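Folylpolyglutamate synthase/dihydrofolate synthase (Thermotoga maritima, PDB 1O5Z) probably catalyses the ATP-dependent addition of L-glutamate to tetrahydrofolyl-polyglutamates and to dihydropteroate, making it a bifunctional ligase of folate biosynthesis. Local coordinates at residues 114-117 / 118-122; 129-132 / 133-136. All coordinates share one frame; numbering follows the deposited sequence.

Contact 1: residues 114-117 / 118-122; sequences TMEP and ILNEL
The last two turns of helix 105-122, in the Mur ligase middle domain, hold an intrahelical i to i+4 contact in which M115 meets L119 and E116 meets N120. Three backbone bonds give the evidence. L119 N donates to M115 O almost straight, with 169° at the hydrogen. N120 N reaches E116 O at 2.7 Å, and a longer bond runs from E121 N to P117 O at 3.1 Å. P117, whose ring nitrogen carries no hydrogen, breaks the bonding pattern toward the preceding turn, and the helix is kinked there. On the buried flank, L119 CG, anti to its own carbonyl carbon (chi1 -60°), lies 3.5 Å from M115 O, and CD1 runs on to 4.1 Å from M115 CB. L41 of helix 36-44 touches both I118 and L119, while M139 and L142 of helix 132-146 lie against M115. The other flank is polar. The CG methylene of E116 approaches the N120 amide, 3.5 Å from ND2, and the carboxylate and amide planes are turned 48° apart. The chemistry implies an amphipathic helix end, largely apolar toward helices 36-44 and 132-146, with E116 and N120 on the more exposed side.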
loop_
_atom_site.group_PDB
_atom_site.type_symbol
_atom_site.label_atom_id
_atom_site.label_comp_id
_atom_site.label_asym_id
_atom_site.label_seq_id
_atom_site.Cartn_x
_atom_site.Cartn_y
_atom_site.Cartn_z
ATOM N N THR A 114 5.764 16.588 -20.448
ATOM C CA THR A 114 4.798 16.075 -21.440
ATOM C C THR A 114 3.325 16.445 -21.198
ATOM O O THR A 114 2.653 16.887 -22.131
ATOM C CB THR A 114 4.939 14.577 -21.533
ATOM O OG1 THR A 114 6.301 14.307 -21.860
ATOM C CG2 THR A 114 4.155 14.019 -22.709
ATOM N N MET A 115 2.851 16.301 -19.969
ATOM C CA MET A 115 1.443 16.567 -19.616
ATOM C C MET A 115 1.125 18.042 -19.380
ATOM O O MET A 115 -0.018 18.448 -19.523
ATOM C CB MET A 115 1.096 15.819 -18.335
ATOM C CG MET A 115 1.255 14.347 -18.461
ATOM S SD MET A 115 1.147 13.516 -16.865
ATOM C CE MET A 115 -0.517 13.975 -16.426
ATOM N N GLU A 116 2.145 18.821 -19.031
ATOM C CA GLU A 116 2.011 20.219 -18.639
ATOM C C GLU A 116 1.071 21.054 -19.526
ATOM O O GLU A 116 0.167 21.683 -18.992
ATOM C CB GLU A 116 3.386 20.877 -18.483
ATOM C CG GLU A 116 3.378 22.397 -18.230
ATOM C CD GLU A 116 4.760 22.968 -17.830
ATOM O OE1 GLU A 116 5.771 22.755 -18.572
ATOM O OE2 GLU A 116 4.868 23.665 -16.781
ATOM N N PRO A 117 1.248 21.106 -20.848
ATOM C CA PRO A 117 0.338 21.910 -21.648
ATOM C C PRO A 117 -1.070 21.389 -21.552
ATOM O O PRO A 117 -1.972 22.180 -21.503
ATOM C CB PRO A 117 0.875 21.797 -23.070
ATOM C CG PRO A 117 1.760 20.665 -23.034
ATOM C CD PRO A 117 2.296 20.481 -21.666
ATOM N N ILE A 118 -1.245 20.078 -21.477
ATOM C CA ILE A 118 -2.593 19.504 -21.350
ATOM C C ILE A 118 -3.193 19.856 -20.039
ATOM O O ILE A 118 -4.312 20.331 -20.002
ATOM C CB ILE A 118 -2.607 17.993 -21.592
ATOM C CG1 ILE A 118 -2.485 17.751 -23.107
ATOM C CG2 ILE A 118 -3.934 17.356 -21.086
ATOM C CD1 ILE A 118 -1.894 16.411 -23.437
ATOM N N LEU A 119 -2.424 19.704 -18.966
ATOM C CA LEU A 119 -2.897 20.129 -17.650
ATOM C C LEU A 119 -3.153 21.611 -17.583
ATOM O O LEU A 119 -4.047 22.006 -16.903
ATOM C CB LEU A 119 -1.906 19.820 -16.564
ATOM C CG LEU A 119 -1.541 18.365 -16.371
ATOM C CD1 LEU A 119 -0.368 18.299 -15.385
ATOM C CD2 LEU A 119 -2.717 17.567 -15.917
ATOM N N ASN A 120 -2.365 22.422 -18.257
ATOM C CA ASN A 120 -2.538 23.869 -18.182
ATOM C C ASN A 120 -3.874 24.261 -18.757
ATOM O O ASN A 120 -4.518 25.185 -18.276
ATOM C CB ASN A 120 -1.413 24.622 -18.924
ATOM C CG ASN A 120 -0.043 24.545 -18.206
ATOM O OD1 ASN A 120 0.048 24.220 -17.000
ATOM N ND2 ASN A 120 1.042 24.849 -18.959
ATOM N N GLU A 121 -4.248 23.548 -19.815
ATOM C CA GLU A 121 -5.499 23.715 -20.522
ATOM C C GLU A 121 -6.720 23.281 -19.699
ATOM O O GLU A 121 -7.656 24.068 -19.548
ATOM C CB GLU A 121 -5.419 22.928 -21.811
ATOM C CG GLU A 121 -6.555 23.142 -22.779
ATOM C CD GLU A 121 -6.619 22.023 -23.829
ATOM O OE1 GLU A 121 -7.742 21.472 -24.087
ATOM O OE2 GLU A 121 -5.532 21.675 -24.382
ATOM N N LEU A 122 -6.696 22.044 -19.187
ATOM C CA LEU A 122 -7.720 21.493 -18.309
ATOM C C LEU A 122 -7.840 22.293 -17.019
ATOM O O LEU A 122 -8.931 22.434 -16.464
ATOM C CB LEU A 122 -7.378 20.039 -17.932
ATOM C CG LEU A 122 -7.303 18.997 -19.054
ATOM C CD1 LEU A 122 -6.934 17.595 -18.553
ATOM C CD2 LEU A 122 -8.604 18.959 -19.854
#

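Contact 2: residues 129-132 / 133-136; sequences SPSF and FEVV
S131 and E134 form a capping box at the start of helix 132-146, each side chain accepting the other's backbone N-H. S131 is the N-cap: its OG accepts from E134 N at 3.2 Å. In return S131 N donates to E134 OE1 at 2.9 Å. That donor stands above the carboxylate plane, 46° out of it. The serine hydroxyl sits between its backbone N and carbonyl carbon (chi1 66°), which points OG at E134 N in the first helical turn. R37 of helix 36-44 forms a salt bridge with the same OE1. OE1 of the buried E134 thus has two partners, which would probably favour the ionised carboxylate. With an alanine in place of E134, S131 N would probably lose its acceptor and R37 the carboxylate it pairs with here. Regular helical bonding follows, V135 N to S131 O and V136 N to F132 O, both at 2.9 Å. Apolar groups flank the box: P130 CG packs 3.6 Å from V135 CG2, and V136 CG2 lies over one face of the F132 ring in a CH-pi contact, 3.9 Å from the ring centroid and 20° off its normal. L22 of helix 12-23 touches F132, V135 and V136. Chemically, the box satisfies two N-H groups at the helix start and ties a buried charge to the cap.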
loop_
_atom_site.group_PDB
_atom_site.type_symbol
_atom_site.label_atom_id
_atom_site.label_comp_id
_atom_site.label_asym_id
_atom_site.label_seq_id
_atom_site.Cartn_x
_atom_site.Cartn_y
_atom_site.Cartn_z
ATOM N N SER A 129 -10.600 20.351 -14.383
ATOM C CA SER A 129 -9.297 20.277 -13.745
ATOM C C SER A 129 -9.066 18.959 -13.009
ATOM O O SER A 129 -9.814 18.645 -12.107
ATOM C CB SER A 129 -9.176 21.438 -12.773
ATOM O OG SER A 129 -7.861 21.525 -12.295
ATOM N N PRO A 130 -8.050 18.164 -13.362
ATOM C CA PRO A 130 -7.882 16.877 -12.693
ATOM C C PRO A 130 -7.372 17.036 -11.253
ATOM O O PRO A 130 -6.668 17.979 -10.946
ATOM C CB PRO A 130 -6.899 16.149 -13.608
ATOM C CG PRO A 130 -6.103 17.176 -14.195
ATOM C CD PRO A 130 -6.979 18.362 -14.360
ATOM N N SER A 131 -7.767 16.127 -10.375
ATOM C CA SER A 131 -7.358 16.151 -8.968
ATOM C C SER A 131 -5.916 15.678 -8.875
ATOM O O SER A 131 -5.353 15.193 -9.846
ATOM C CB SER A 131 -8.259 15.224 -8.136
ATOM O OG SER A 131 -8.083 13.856 -8.515
ATOM N N PHE A 132 -5.325 15.775 -7.698
ATOM C CA PHE A 132 -4.009 15.204 -7.461
ATOM C C PHE A 132 -3.892 13.785 -7.972
ATOM O O PHE A 132 -2.982 13.417 -8.758
ATOM C CB PHE A 132 -3.728 15.224 -5.945
ATOM C CG PHE A 132 -2.523 14.451 -5.551
ATOM C CD1 PHE A 132 -1.247 14.961 -5.800
ATOM C CD2 PHE A 132 -2.647 13.171 -4.961
ATOM C CE1 PHE A 132 -0.117 14.220 -5.453
ATOM C CE2 PHE A 132 -1.519 12.452 -4.625
ATOM C CZ PHE A 132 -0.256 12.983 -4.864
ATOM N N PHE A 133 -4.795 12.953 -7.486
ATOM C CA PHE A 133 -4.745 11.513 -7.788
ATOM C C PHE A 133 -4.996 11.234 -9.258
ATOM O O PHE A 133 -4.420 10.345 -9.858
ATOM C CB PHE A 133 -5.751 10.740 -6.926
ATOM C CG PHE A 133 -5.563 9.246 -7.007
ATOM C CD1 PHE A 133 -4.405 8.659 -6.510
ATOM C CD2 PHE A 133 -6.491 8.445 -7.643
ATOM C CE1 PHE A 133 -4.216 7.290 -6.615
ATOM C CE2 PHE A 133 -6.284 7.077 -7.778
ATOM C CZ PHE A 133 -5.159 6.502 -7.266
ATOM N N GLU A 134 -5.873 12.004 -9.859
ATOM C CA GLU A 134 -6.082 11.900 -11.278
ATOM C C GLU A 134 -4.810 12.185 -12.029
ATOM O O GLU A 134 -4.436 11.439 -12.926
ATOM C CB GLU A 134 -7.210 12.835 -11.709
ATOM C CG GLU A 134 -8.545 12.252 -11.204
ATOM C CD GLU A 134 -9.722 13.168 -11.344
ATOM O OE1 GLU A 134 -9.561 14.372 -11.732
ATOM O OE2 GLU A 134 -10.811 12.658 -11.018
ATOM N N VAL A 135 -4.121 13.259 -11.659
ATOM C CA VAL A 135 -2.890 13.611 -12.374
ATOM C C VAL A 135 -1.810 12.514 -12.209
ATOM O O VAL A 135 -1.192 12.081 -13.161
ATOM C CB VAL A 135 -2.363 14.957 -11.911
ATOM C CG1 VAL A 135 -0.990 15.232 -12.564
ATOM C CG2 VAL A 135 -3.307 16.027 -12.330
ATOM N N VAL A 136 -1.615 12.067 -10.970
ATOM C CA VAL A 136 -0.586 11.083 -10.682
ATOM C C VAL A 136 -0.891 9.768 -11.422
ATOM O O VAL A 136 -0.007 9.102 -11.974
ATOM C CB VAL A 136 -0.445 10.850 -9.167
ATOM C CG1 VAL A 136 0.621 9.760 -8.891
ATOM C CG2 VAL A 136 -0.081 12.108 -8.504
#

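Contacts 1 and 2 follow each other along the chain, one ending helix 105-122 and the other opening helix 132-146, with centres about 11 Å apart. Their side chains meet directly: L119 CD2 reaches P130 CG at 3.8 Å and V135 CG2 at 3.9 Å, and M115 CE lies 3.8 Å from V135 O. L119 of contact 1 thus packs against P130 and V135 of contact 2, joining the end of one helix to the loop and first turn of the next. Helix 36-44 bridges both, with L41 on the apolar side of contact 1 and R37 on the cap of contact 2. Both are structural packing within the middle domain, with no ligand or known active-site residue among their residues.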